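Long-range contacts in V-type ATP synthase alpha chain (Nanoarchaeum equitans Kin4-M, PDB 5BN4), which forms subunit A of a V-type rotary ATPase, a multidomain chain with a beta-barrel, a P-loop nucleotide-binding domain and a helical C-terminal domain: residues V26-L31 and V56-F61; L11-G16 and N40-I45; D195-F200 and V430-E435. All blocks are in the same frame, centred on the assembly; numbering follows the deposited sequence.

Overall arrangement
Contacts 1 and 2 share the antiparallel sheet of the beta-barrel domain, with centres about 12 Å apart, and V60 of contact 1 packs on A14 and I45 of contact 2. Contact 2 is continuous strand pairing with a buried apolar face and an exposed end of lysines and D41. Contact 1, where the barrel closes round, relies on a turn, a carboxylate and a proline, its exposed rim lying over buried V26, G27 and E58. Contact 3, on the opposite side of the chain's centre, has its centre about 53 Å and 51 Å from those of contacts 1 and 2; it joins a loop to a helix through aromatic rings, buried at V430, P199 and F434 and exposed at K432.

Contact 1 of 3, residues V26-L31 and V56-F61; sequences VGEEKL and VGEPVF
The hairpin turn of the beta-barrel domain, a type I beta turn from G27 to K30, is met by residues E58 to F61 as the chain enters strand 60-61. V26 and V60 form an antiparallel non-hydrogen-bonded pair. Beside them G27 N donates to P59 O at 2.9 Å, a bent bond with 138° at the hydrogen. The next amide is held by a side chain: E28 N reaches E58 OE2 at 3.0 Å and a straighter 163°. With chi1 at -62° and the chain extended beyond CG, the E58 carboxylate spans the gap to the turn, while E58 OE1 accepts from K55 N.

This joins the hairpin of strands 23-26 and 31-39 to strand 60-61, which pairs with 23-26 and lies beside strand 3-8, E58 bonding to I4, where the barrel closes. E28 bends at chi2 to bring its carboxylate across P59, with E28 OE2 3.3 Å from P59 CD. The two acids stay apart, E28 OE2 to E58 OE2 being 5.1 Å. F61 turns a ring edge to the turn, its CE2 3.5 Å from G27 O. K30 CG approaches that ring obliquely, 3.9 Å from F61 CD2.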
ATOM      1  N   VAL A  26      30.256  21.321  21.629  1.00 50.43           N
ATOM      2  CA  VAL A  26      30.807  20.365  20.676  1.00 56.93           C
ATOM      3  C   VAL A  26      31.835  20.990  19.735  1.00 62.16           C
ATOM      4  O   VAL A  26      31.542  21.957  19.030  1.00 71.46           O
ATOM      5  CB  VAL A  26      29.688  19.694  19.849  1.00 54.90           C
ATOM      6  CG1 VAL A  26      30.280  18.768  18.799  1.00 47.17           C
ATOM      7  CG2 VAL A  26      28.739  18.933  20.764  1.00 46.11           C
ATOM      8  N   GLY A  27      33.040  20.429  19.733  1.00 60.02           N
ATOM      9  CA  GLY A  27      34.094  20.871  18.838  1.00 63.50           C
ATOM     10  C   GLY A  27      34.852  22.088  19.334  1.00 76.43           C
ATOM     11  O   GLY A  27      34.639  22.555  20.453  1.00 76.91           O
ATOM     12  N   GLU A  28      35.745  22.601  18.492  1.00 79.52           N
ATOM     13  CA  GLU A  28      36.523  23.786  18.829  1.00 73.12           C
ATOM     14  C   GLU A  28      35.637  25.024  18.864  1.00 67.64           C
ATOM     15  O   GLU A  28      35.901  25.967  19.611  1.00 64.28           O
ATOM     16  CB  GLU A  28      37.667  23.982  17.829  1.00 71.19           C
ATOM     17  CG  GLU A  28      38.682  22.845  17.800  1.00 80.06           C
ATOM     18  CD  GLU A  28      39.525  22.770  19.064  1.00 97.38           C
ATOM     19  OE1 GLU A  28      39.593  23.776  19.804  1.00 90.31           O
ATOM     20  OE2 GLU A  28      40.123  21.702  19.316  1.00 83.47           O
ATOM     21  N   GLU A  29      34.581  25.015  18.056  1.00 65.84           N
ATOM     22  CA  GLU A  29      33.665  26.148  17.983  1.00 68.73           C
ATOM     23  C   GLU A  29      32.645  26.137  19.116  1.00 66.81           C
ATOM     24  O   GLU A  29      31.827  27.051  19.228  1.00 67.15           O
ATOM     25  CB  GLU A  29      32.946  26.179  16.634  1.00 71.71           C
ATOM     26  CG  GLU A  29      33.872  26.329  15.440  1.00 98.13           C
ATOM     27  CD  GLU A  29      33.127  26.709  14.175  1.00115.29           C
ATOM     28  OE1 GLU A  29      32.117  27.439  14.275  1.00 98.84           O
ATOM     29  OE2 GLU A  29      33.548  26.274  13.082  1.00114.10           O
ATOM     30  N   LYS A  30      32.698  25.096  19.944  1.00 55.55           N
ATOM     31  CA  LYS A  30      31.825  24.970  21.110  1.00 59.99           C
ATOM     32  C   LYS A  30      30.342  25.081  20.743  1.00 59.40           C
ATOM     33  O   LYS A  30      29.625  25.935  21.267  1.00 59.36           O
ATOM     34  CB  LYS A  30      32.197  26.011  22.173  1.00 68.36           C
ATOM     35  CG  LYS A  30      33.663  25.985  22.594  1.00 76.88           C
ATOM     36  CD  LYS A  30      33.999  27.170  23.494  1.00101.63           C
ATOM     37  CE  LYS A  30      35.488  27.242  23.809  1.00109.86           C
ATOM     38  NZ  LYS A  30      35.840  28.468  24.585  1.00 76.74           N
ATOM     39  N   LEU A  31      29.895  24.216  19.839  1.00 68.04           N
ATOM     40  CA  LEU A  31      28.509  24.220  19.385  1.00 50.82           C
ATOM     41  C   LEU A  31      27.585  23.635  20.446  1.00 56.27           C
ATOM     42  O   LEU A  31      27.868  22.580  21.013  1.00 60.94           O
ATOM     43  CB  LEU A  31      28.376  23.431  18.082  1.00 50.55           C
ATOM     44  CG  LEU A  31      29.264  23.926  16.940  1.00 62.65           C
ATOM     45  CD1 LEU A  31      29.130  23.035  15.713  1.00 51.71           C
ATOM     46  CD2 LEU A  31      28.928  25.370  16.602  1.00 63.42           C
ATOM     47  N   VAL A  56      37.047  14.543  13.714  1.00 73.30           N
ATOM     48  CA  VAL A  56      36.861  13.513  14.732  1.00 63.48           C
ATOM     49  C   VAL A  56      37.504  13.878  16.071  1.00 76.74           C
ATOM     50  O   VAL A  56      36.812  14.018  17.074  1.00 86.16           O
ATOM     51  CB  VAL A  56      37.377  12.135  14.259  1.00 65.72           C
ATOM     52  CG1 VAL A  56      37.432  11.153  15.421  1.00 70.61           C
ATOM     53  CG2 VAL A  56      36.491  11.594  13.155  1.00 69.60           C
ATOM     54  N   GLY A  57      38.822  14.055  16.081  1.00 74.66           N
ATOM     55  CA  GLY A  57      39.557  14.264  17.319  1.00 79.10           C
ATOM     56  C   GLY A  57      39.163  15.460  18.175  1.00 71.78           C
ATOM     57  O   GLY A  57      39.705  15.645  19.265  1.00 74.37           O
ATOM     58  N   GLU A  58      38.220  16.266  17.692  1.00 70.17           N
ATOM     59  CA  GLU A  58      37.804  17.482  18.390  1.00 67.20           C
ATOM     60  C   GLU A  58      37.226  17.208  19.781  1.00 62.01           C
ATOM     61  O   GLU A  58      36.650  16.147  20.021  1.00 71.86           O
ATOM     62  CB  GLU A  58      36.803  18.269  17.539  1.00 59.07           C
ATOM     63  CG  GLU A  58      37.368  18.737  16.211  1.00 50.46           C
ATOM     64  CD  GLU A  58      36.492  19.776  15.542  1.00 65.20           C
ATOM     65  OE1 GLU A  58      36.106  19.562  14.374  1.00 63.71           O
ATOM     66  OE2 GLU A  58      36.198  20.809  16.182  1.00 48.55           O
ATOM     67  N   PRO A  59      37.390  18.168  20.707  1.00 65.04           N
ATOM     68  CA  PRO A  59      36.931  18.003  22.091  1.00 74.15           C
ATOM     69  C   PRO A  59      35.447  18.313  22.281  1.00 73.57           C
ATOM     70  O   PRO A  59      34.821  18.933  21.421  1.00 70.41           O
ATOM     71  CB  PRO A  59      37.769  19.032  22.847  1.00 70.53           C
ATOM     72  CG  PRO A  59      37.976  20.119  21.855  1.00 75.49           C
ATOM     73  CD  PRO A  59      38.129  19.430  20.524  1.00 50.91           C
ATOM     74  N   VAL A  60      34.902  17.876  23.413  1.00 69.75           N
ATOM     75  CA  VAL A  60      33.522  18.163  23.789  1.00 50.99           C
ATOM     76  C   VAL A  60      33.491  18.678  25.224  1.00 59.56           C
ATOM     77  O   VAL A  60      33.725  17.922  26.166  1.00 70.35           O
ATOM     78  CB  VAL A  60      32.636  16.905  23.695  1.00 58.75           C
ATOM     79  CG1 VAL A  60      31.225  17.211  24.175  1.00 61.60           C
ATOM     80  CG2 VAL A  60      32.617  16.369  22.275  1.00 52.96           C
ATOM     81  N   PHE A  61      33.200  19.963  25.391  1.00 61.78           N
ATOM     82  CA  PHE A  61      33.278  20.598  26.704  1.00 62.89           C
ATOM     83  C   PHE A  61      32.028  20.380  27.555  1.00 60.47           C
ATOM     84  O   PHE A  61      30.910  20.630  27.109  1.00 67.85           O
ATOM     85  CB  PHE A  61      33.568  22.093  26.554  1.00 62.13           C
ATOM     86  CG  PHE A  61      34.822  22.389  25.782  1.00 85.52           C
ATOM     87  CD1 PHE A  61      36.058  22.351  26.403  1.00 78.22           C
ATOM     88  CD2 PHE A  61      34.764  22.699  24.431  1.00 84.24           C
ATOM     89  CE1 PHE A  61      37.214  22.618  25.695  1.00 77.71           C
ATOM     90  CE2 PHE A  61      35.918  22.968  23.717  1.00 74.99           C
ATOM     91  CZ  PHE A  61      37.144  22.929  24.350  1.00 84.28           C
TER

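Contact 2 of 3, residues L11-G16 and N40-I45; sequences LVIAKG and NDKAYI
A14 CB meets I45 CD1 at 4.2 Å on the buried face of an antiparallel strand pair, a face that also carries V12 and A43. V60 packs on both A14 and I45, and V35 of strand 31-39 lies against A43 and I45.

On the reverse face I13 runs alongside the Y44 ring. I13 CD1 comes within 3.6 Å of Y44 CE2, while I13 CG2 lies above one face of the ring, displaced from the centre. L11 adds two branches: CD2 lies at the ring edge, near its plane, and L11 CD1 is 4.2 Å from Y44 CB. With L11 CG turned away from its own backbone N (chi1 180°), this side chain leans toward the neighbouring strand. L336 touches both L11 and Y44 from outside.

Between these layers runs the backbone pairing of adjacent strands of the beta-barrel sheet, 11-15 lying between 3-8 and 42-47. V12 and I45 form a hydrogen-bonded pair, with V12 N to I45 O at 2.8 Å and I45 N to V12 O at 2.9 Å. A14 and A43 repeat it, A43 N to A14 O being 2.8 Å. CA-H...O contacts, such as that from I13 CA to A43 O, lie between the stronger bonds.

At the polar edge, K15 and K42 are paired without direct hydrogen bonds, and beyond the strand end G16 N donates to D41 O at 3.1 Å and 164°. The pairing thus satisfies the amides and carbonyls of V12, A14, A43 and I45 beside a buried hydrocarbon surface, while the lysines and D41 remain at the exposed end.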
ATOM      1  N   LEU A  11      23.654  14.197  14.890  1.00 49.38           N
ATOM      2  CA  LEU A  11      24.074  13.303  15.961  1.00 48.60           C
ATOM      3  C   LEU A  11      25.589  13.213  16.052  1.00 53.61           C
ATOM      4  O   LEU A  11      26.271  12.947  15.062  1.00 48.69           O
ATOM      5  CB  LEU A  11      23.485  11.905  15.770  1.00 60.69           C
ATOM      6  CG  LEU A  11      23.889  10.902  16.853  1.00 55.47           C
ATOM      7  CD1 LEU A  11      23.327  11.317  18.206  1.00 51.63           C
ATOM      8  CD2 LEU A  11      23.449   9.494  16.494  1.00 66.84           C
ATOM      9  N   VAL A  12      26.110  13.440  17.253  1.00 54.44           N
ATOM     10  CA  VAL A  12      27.536  13.320  17.509  1.00 51.39           C
ATOM     11  C   VAL A  12      27.774  12.376  18.679  1.00 64.82           C
ATOM     12  O   VAL A  12      27.232  12.571  19.767  1.00 69.45           O
ATOM     13  CB  VAL A  12      28.173  14.687  17.818  1.00 52.66           C
ATOM     14  CG1 VAL A  12      29.573  14.509  18.382  1.00 50.59           C
ATOM     15  CG2 VAL A  12      28.198  15.555  16.568  1.00 55.29           C
ATOM     16  N   ILE A  13      28.577  11.343  18.448  1.00 59.53           N
ATOM     17  CA  ILE A  13      28.930  10.403  19.501  1.00 57.84           C
ATOM     18  C   ILE A  13      30.314  10.743  20.046  1.00 57.70           C
ATOM     19  O   ILE A  13      31.264  10.914  19.281  1.00 61.85           O
ATOM     20  CB  ILE A  13      28.915   8.955  18.987  1.00 63.94           C
ATOM     21  CG1 ILE A  13      27.670   8.712  18.131  1.00 61.74           C
ATOM     22  CG2 ILE A  13      28.972   7.980  20.151  1.00 72.64           C
ATOM     23  CD1 ILE A  13      27.608   7.331  17.519  1.00 69.67           C
ATOM     24  N   ALA A  14      30.423  10.847  21.367  1.00 53.96           N
ATOM     25  CA  ALA A  14      31.675  11.262  21.992  1.00 63.43           C
ATOM     26  C   ALA A  14      32.084  10.381  23.170  1.00 63.34           C
ATOM     27  O   ALA A  14      31.249   9.729  23.796  1.00 58.34           O
ATOM     28  CB  ALA A  14      31.593  12.719  22.425  1.00 45.21           C
ATOM     29  N   LYS A  15      33.381  10.381  23.463  1.00 73.65           N
ATOM     30  CA  LYS A  15      33.944   9.603  24.561  1.00 82.27           C
ATOM     31  C   LYS A  15      34.198  10.488  25.777  1.00 80.22           C
ATOM     32  O   LYS A  15      34.668  11.616  25.640  1.00 76.10           O
ATOM     33  CB  LYS A  15      35.257   8.951  24.115  1.00 93.40           C
ATOM     34  CG  LYS A  15      36.294   8.809  25.222  1.00106.00           C
ATOM     35  CD  LYS A  15      37.709   8.842  24.665  1.00121.16           C
ATOM     36  CE  LYS A  15      38.736   8.979  25.780  1.00100.64           C
ATOM     37  NZ  LYS A  15      40.120   9.115  25.248  1.00107.75           N
ATOM     38  N   GLY A  16      33.886   9.977  26.965  1.00 76.80           N
ATOM     39  CA  GLY A  16      34.171  10.695  28.193  1.00 56.28           C
ATOM     40  C   GLY A  16      33.090  10.570  29.249  1.00 79.53           C
ATOM     41  O   GLY A  16      32.233   9.688  29.174  1.00 79.60           O
ATOM     42  N   ASN A  40      27.800   3.055  27.818  1.00 83.28           N
ATOM     43  CA  ASN A  40      29.135   2.776  28.315  1.00 83.24           C
ATOM     44  C   ASN A  40      29.950   4.040  28.507  1.00 83.28           C
ATOM     45  O   ASN A  40      29.578   4.917  29.289  1.00 76.94           O
ATOM     46  N   ASP A  41      31.067   4.135  27.792  1.00 85.27           N
ATOM     47  CA  ASP A  41      31.931   5.307  27.865  1.00 84.85           C
ATOM     48  C   ASP A  41      31.555   6.324  26.796  1.00 89.03           C
ATOM     49  O   ASP A  41      32.202   7.364  26.657  1.00 75.80           O
ATOM     50  CB  ASP A  41      33.397   4.904  27.693  1.00 70.25           C
ATOM     51  CG  ASP A  41      33.671   4.277  26.340  1.00 93.30           C
ATOM     52  OD1 ASP A  41      32.849   3.452  25.889  1.00 96.06           O
ATOM     53  OD2 ASP A  41      34.704   4.615  25.724  1.00 96.66           O
ATOM     54  N   LYS A  42      30.506   6.018  26.040  1.00 90.13           N
ATOM     55  CA  LYS A  42      30.067   6.881  24.952  1.00 74.83           C
ATOM     56  C   LYS A  42      28.877   7.740  25.362  1.00 68.01           C
ATOM     57  O   LYS A  42      28.143   7.404  26.291  1.00 66.91           O
ATOM     58  CB  LYS A  42      29.696   6.046  23.724  1.00 72.98           C
ATOM     59  CG  LYS A  42      30.823   5.176  23.194  1.00 71.14           C
ATOM     60  CD  LYS A  42      30.359   4.359  21.998  1.00 62.24           C
ATOM     61  CE  LYS A  42      31.471   3.471  21.465  1.00 82.61           C
ATOM     62  NZ  LYS A  42      31.035   2.703  20.266  1.00103.53           N
ATOM     63  N   ALA A  43      28.696   8.853  24.660  1.00 71.26           N
ATOM     64  CA  ALA A  43      27.541   9.715  24.874  1.00 66.97           C
ATOM     65  C   ALA A  43      26.942  10.119  23.535  1.00 64.78           C
ATOM     66  O   ALA A  43      27.657  10.544  22.627  1.00 62.83           O
ATOM     67  CB  ALA A  43      27.930  10.943  25.670  1.00 44.90           C
ATOM     68  N   TYR A  44      25.628   9.979  23.417  1.00 70.94           N
ATOM     69  CA  TYR A  44      24.935  10.349  22.191  1.00 60.78           C
ATOM     70  C   TYR A  44      24.364  11.756  22.320  1.00 59.14           C
ATOM     71  O   TYR A  44      23.550  12.034  23.201  1.00 59.85           O
ATOM     72  CB  TYR A  44      23.852   9.323  21.853  1.00 53.57           C
ATOM     73  CG  TYR A  44      24.417   7.957  21.521  1.00 70.96           C
ATOM     74  CD1 TYR A  44      24.787   7.072  22.527  1.00 81.85           C
ATOM     75  CD2 TYR A  44      24.592   7.558  20.202  1.00 71.08           C
ATOM     76  CE1 TYR A  44      25.310   5.826  22.229  1.00 74.67           C
ATOM     77  CE2 TYR A  44      25.111   6.313  19.894  1.00 74.49           C
ATOM     78  CZ  TYR A  44      25.469   5.453  20.910  1.00 82.64           C
ATOM     79  OH  TYR A  44      25.988   4.215  20.606  1.00 86.91           O
ATOM     80  N   ILE A  45      24.812  12.642  21.436  1.00 56.19           N
ATOM     81  CA  ILE A  45      24.523  14.065  21.549  1.00 47.93           C
ATOM     82  C   ILE A  45      23.823  14.608  20.311  1.00 53.92           C
ATOM     83  O   ILE A  45      24.291  14.407  19.190  1.00 61.99           O
ATOM     84  CB  ILE A  45      25.825  14.867  21.744  1.00 44.52           C
ATOM     85  CG1 ILE A  45      26.629  14.304  22.918  1.00 51.27           C
ATOM     86  CG2 ILE A  45      25.520  16.343  21.939  1.00 49.64           C
ATOM     87  CD1 ILE A  45      28.028  14.864  23.023  1.00 40.03           C
TER

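Contact 3 of 3, residues D195-F200 and V430-E435; sequences DYNYPF and VKKYFE
V430 lies against P199, where the two backbones come nearest. V430 CG1 is 3.7 Å from P199 CA, and V430 CB is 3.8 Å from P199 CB; A214 touches the same valine. K432 follows with CG anti to its backbone N (chi1 177°) and a bend at chi3 that turns its ammonium group to the loop. The resulting hydrogen bond, K432 NZ to N197 OD1 at 3.3 Å, is weak.

Y433 makes the largest contribution from the helix, P199 from the loop. The tyrosine directs the edge of its ring at the face of Y198 in an edge-to-face (T-shaped) pair, with centroids 4.8 Å apart and planes at 63°. P199 occupies one face of the Y433 ring: P199 CG is 3.8 Å from the ring centroid and 25° off its normal, a CH-pi contact in which the proline lies crosswise to the tyrosine side chain. One loop residue thus meets the tyrosine's edge and the next its face, which probably limits how far the ring can tilt.

F434 closes the sequence. Its CE2 is 4.0 Å from P199 CB, and Y433 CD1 lies over the centre of the F434 ring, which also packs on V441 and I442. Nearby, Y196 stacks edge-to-face with F429. Such proline-aromatic packing here joins a loop that follows a strand of the nucleotide-binding sheet to helix 427-437, which leads toward the helical C-terminal region and packs on helix 441-463.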
ATOM      1  N   ASP A 195     -10.865  23.155  36.536  1.00 53.14           N
ATOM      2  CA  ASP A 195     -11.854  22.784  35.532  1.00 59.65           C
ATOM      3  C   ASP A 195     -11.920  23.834  34.437  1.00 55.19           C
ATOM      4  O   ASP A 195     -11.663  25.013  34.680  1.00 50.20           O
ATOM      5  CB  ASP A 195     -13.239  22.651  36.169  1.00 67.46           C
ATOM      6  CG  ASP A 195     -13.402  21.369  36.955  1.00 61.44           C
ATOM      7  OD1 ASP A 195     -12.382  20.708  37.248  1.00 62.83           O
ATOM      8  OD2 ASP A 195     -14.557  21.025  37.285  1.00 60.09           O
ATOM      9  N   TYR A 196     -12.267  23.401  33.229  1.00 54.38           N
ATOM     10  CA  TYR A 196     -12.558  24.331  32.150  1.00 46.41           C
ATOM     11  C   TYR A 196     -13.694  25.245  32.592  1.00 57.43           C
ATOM     12  O   TYR A 196     -14.649  24.799  33.228  1.00 65.36           O
ATOM     13  CB  TYR A 196     -12.929  23.576  30.878  1.00 47.63           C
ATOM     14  CG  TYR A 196     -11.760  22.879  30.222  1.00 56.70           C
ATOM     15  CD1 TYR A 196     -10.483  23.416  30.288  1.00 48.00           C
ATOM     16  CD2 TYR A 196     -11.933  21.680  29.542  1.00 56.81           C
ATOM     17  CE1 TYR A 196      -9.410  22.785  29.693  1.00 46.51           C
ATOM     18  CE2 TYR A 196     -10.865  21.039  28.943  1.00 49.42           C
ATOM     19  CZ  TYR A 196      -9.606  21.596  29.021  1.00 57.72           C
ATOM     20  OH  TYR A 196      -8.538  20.964  28.426  1.00 63.58           O
ATOM     21  N   ASN A 197     -13.584  26.526  32.262  1.00 63.19           N
ATOM     22  CA  ASN A 197     -14.460  27.531  32.846  1.00 66.39           C
ATOM     23  C   ASN A 197     -14.887  28.607  31.853  1.00 69.48           C
ATOM     24  O   ASN A 197     -15.995  29.135  31.935  1.00 78.86           O
ATOM     25  CB  ASN A 197     -13.758  28.175  34.047  1.00 65.42           C
ATOM     26  CG  ASN A 197     -14.595  29.246  34.714  1.00 74.52           C
ATOM     27  OD1 ASN A 197     -15.820  29.143  34.785  1.00 95.93           O
ATOM     28  ND2 ASN A 197     -13.933  30.286  35.207  1.00 62.52           N
ATOM     29  N   TYR A 198     -14.007  28.919  30.909  1.00 63.05           N
ATOM     30  CA  TYR A 198     -14.218  30.049  30.012  1.00 51.09           C
ATOM     31  C   TYR A 198     -13.838  29.681  28.578  1.00 55.98           C
ATOM     32  O   TYR A 198     -12.808  29.046  28.350  1.00 50.72           O
ATOM     33  CB  TYR A 198     -13.377  31.233  30.492  1.00 50.68           C
ATOM     34  CG  TYR A 198     -13.908  32.596  30.110  1.00 55.97           C
ATOM     35  CD1 TYR A 198     -13.578  33.175  28.892  1.00 59.34           C
ATOM     36  CD2 TYR A 198     -14.719  33.312  30.979  1.00 54.74           C
ATOM     37  CE1 TYR A 198     -14.054  34.426  28.542  1.00 70.80           C
ATOM     38  CE2 TYR A 198     -15.201  34.563  30.641  1.00 77.18           C
ATOM     39  CZ  TYR A 198     -14.864  35.117  29.421  1.00 80.46           C
ATOM     40  OH  TYR A 198     -15.341  36.362  29.079  1.00 60.19           O
ATOM     41  N   PRO A 199     -14.670  30.079  27.603  1.00 55.40           N
ATOM     42  CA  PRO A 199     -14.386  29.791  26.192  1.00 50.68           C
ATOM     43  C   PRO A 199     -13.174  30.561  25.680  1.00 42.78           C
ATOM     44  O   PRO A 199     -13.023  31.744  25.989  1.00 45.57           O
ATOM     45  CB  PRO A 199     -15.653  30.271  25.476  1.00 45.38           C
ATOM     46  CG  PRO A 199     -16.223  31.307  26.377  1.00 42.77           C
ATOM     47  CD  PRO A 199     -15.928  30.827  27.769  1.00 46.45           C
ATOM     48  N   PHE A 200     -12.319  29.894  24.910  1.00 38.00           N
ATOM     49  CA  PHE A 200     -11.166  30.555  24.315  1.00 30.55           C
ATOM     50  C   PHE A 200     -11.602  31.350  23.091  1.00 31.71           C
ATOM     51  O   PHE A 200     -11.803  30.791  22.014  1.00 40.00           O
ATOM     52  CB  PHE A 200     -10.090  29.536  23.940  1.00 37.52           C
ATOM     53  CG  PHE A 200      -8.882  30.142  23.285  1.00 41.21           C
ATOM     54  CD1 PHE A 200      -8.022  30.957  24.004  1.00 40.97           C
ATOM     55  CD2 PHE A 200      -8.600  29.888  21.952  1.00 46.07           C
ATOM     56  CE1 PHE A 200      -6.908  31.516  23.405  1.00 44.69           C
ATOM     57  CE2 PHE A 200      -7.485  30.442  21.346  1.00 46.27           C
ATOM     58  CZ  PHE A 200      -6.639  31.258  22.073  1.00 47.34           C
ATOM     59  N   VAL A 430     -18.065  25.268  27.808  1.00 53.85           N
ATOM     60  CA  VAL A 430     -18.075  26.655  27.359  1.00 49.97           C
ATOM     61  C   VAL A 430     -19.479  27.150  27.029  1.00 54.14           C
ATOM     62  O   VAL A 430     -19.693  28.350  26.858  1.00 66.00           O
ATOM     63  CB  VAL A 430     -17.165  26.859  26.130  1.00 51.25           C
ATOM     64  CG1 VAL A 430     -15.745  26.409  26.439  1.00 40.01           C
ATOM     65  CG2 VAL A 430     -17.715  26.105  24.928  1.00 40.04           C
ATOM     66  N   LYS A 431     -20.434  26.229  26.939  1.00 46.69           N
ATOM     67  CA  LYS A 431     -21.802  26.597  26.591  1.00 56.73           C
ATOM     68  C   LYS A 431     -22.447  27.458  27.676  1.00 58.70           C
ATOM     69  O   LYS A 431     -23.329  28.266  27.389  1.00 61.37           O
ATOM     70  CB  LYS A 431     -22.653  25.354  26.310  1.00 59.29           C
ATOM     71  CG  LYS A 431     -22.777  24.401  27.486  1.00 62.81           C
ATOM     72  CD  LYS A 431     -23.612  23.182  27.131  1.00 65.56           C
ATOM     73  CE  LYS A 431     -23.745  22.247  28.322  1.00 72.95           C
ATOM     74  NZ  LYS A 431     -24.504  21.012  27.983  1.00 82.24           N
ATOM     75  N   LYS A 432     -21.994  27.282  28.916  1.00 59.34           N
ATOM     76  CA  LYS A 432     -22.496  28.052  30.052  1.00 56.62           C
ATOM     77  C   LYS A 432     -22.300  29.548  29.831  1.00 63.08           C
ATOM     78  O   LYS A 432     -23.175  30.353  30.149  1.00 60.94           O
ATOM     79  CB  LYS A 432     -21.790  27.621  31.339  1.00 65.57           C
ATOM     80  CG  LYS A 432     -22.185  28.420  32.569  1.00 88.16           C
ATOM     81  CD  LYS A 432     -21.292  28.078  33.754  1.00116.34           C
ATOM     82  CE  LYS A 432     -19.828  28.367  33.444  1.00105.87           C
ATOM     83  NZ  LYS A 432     -18.935  28.063  34.597  1.00 91.51           N
ATOM     84  N   TYR A 433     -21.142  29.904  29.285  1.00 57.25           N
ATOM     85  CA  TYR A 433     -20.826  31.288  28.957  1.00 50.76           C
ATOM     86  C   TYR A 433     -21.834  31.860  27.966  1.00 57.51           C
ATOM     87  O   TYR A 433     -22.265  33.005  28.095  1.00 71.29           O
ATOM     88  CB  TYR A 433     -19.415  31.374  28.368  1.00 61.48           C
ATOM     89  CG  TYR A 433     -19.009  32.755  27.899  1.00 62.81           C
ATOM     90  CD1 TYR A 433     -19.250  33.172  26.594  1.00 47.38           C
ATOM     91  CD2 TYR A 433     -18.370  33.639  28.760  1.00 68.26           C
ATOM     92  CE1 TYR A 433     -18.875  34.431  26.165  1.00 60.76           C
ATOM     93  CE2 TYR A 433     -17.993  34.899  28.337  1.00 64.98           C
ATOM     94  CZ  TYR A 433     -18.246  35.289  27.041  1.00 64.42           C
ATOM     95  OH  TYR A 433     -17.869  36.544  26.621  1.00 69.60           O
ATOM     96  N   PHE A 434     -22.200  31.058  26.975  1.00 61.99           N
ATOM     97  CA  PHE A 434     -23.119  31.506  25.938  1.00 64.41           C
ATOM     98  C   PHE A 434     -24.572  31.427  26.392  1.00 72.47           C
ATOM     99  O   PHE A 434     -25.371  32.299  26.067  1.00 80.00           O
ATOM    100  CB  PHE A 434     -22.904  30.715  24.647  1.00 63.89           C
ATOM    101  CG  PHE A 434     -21.560  30.946  24.019  1.00 64.92           C
ATOM    102  CD1 PHE A 434     -21.364  31.995  23.135  1.00 55.45           C
ATOM    103  CD2 PHE A 434     -20.487  30.124  24.325  1.00 53.19           C
ATOM    104  CE1 PHE A 434     -20.125  32.215  22.562  1.00 59.63           C
ATOM    105  CE2 PHE A 434     -19.244  30.338  23.756  1.00 61.06           C
ATOM    106  CZ  PHE A 434     -19.064  31.386  22.872  1.00 60.33           C
ATOM    107  N   GLU A 435     -24.906  30.386  27.150  1.00 66.86           N
ATOM    108  CA  GLU A 435     -26.258  30.225  27.676  1.00 70.79           C
ATOM    109  C   GLU A 435     -26.683  31.427  28.518  1.00 74.02           C
ATOM    110  O   GLU A 435     -27.856  31.801  28.531  1.00 74.13           O
ATOM    111  CB  GLU A 435     -26.371  28.935  28.494  1.00 62.40           C
ATOM    112  CG  GLU A 435     -26.457  27.669  27.653  1.00 66.63           C
ATOM    113  CD  GLU A 435     -26.348  26.402  28.487  1.00 78.31           C
ATOM    114  OE1 GLU A 435     -25.947  26.497  29.667  1.00 63.11           O
ATOM    115  OE2 GLU A 435     -26.661  25.313  27.959  1.00 59.20           O
TER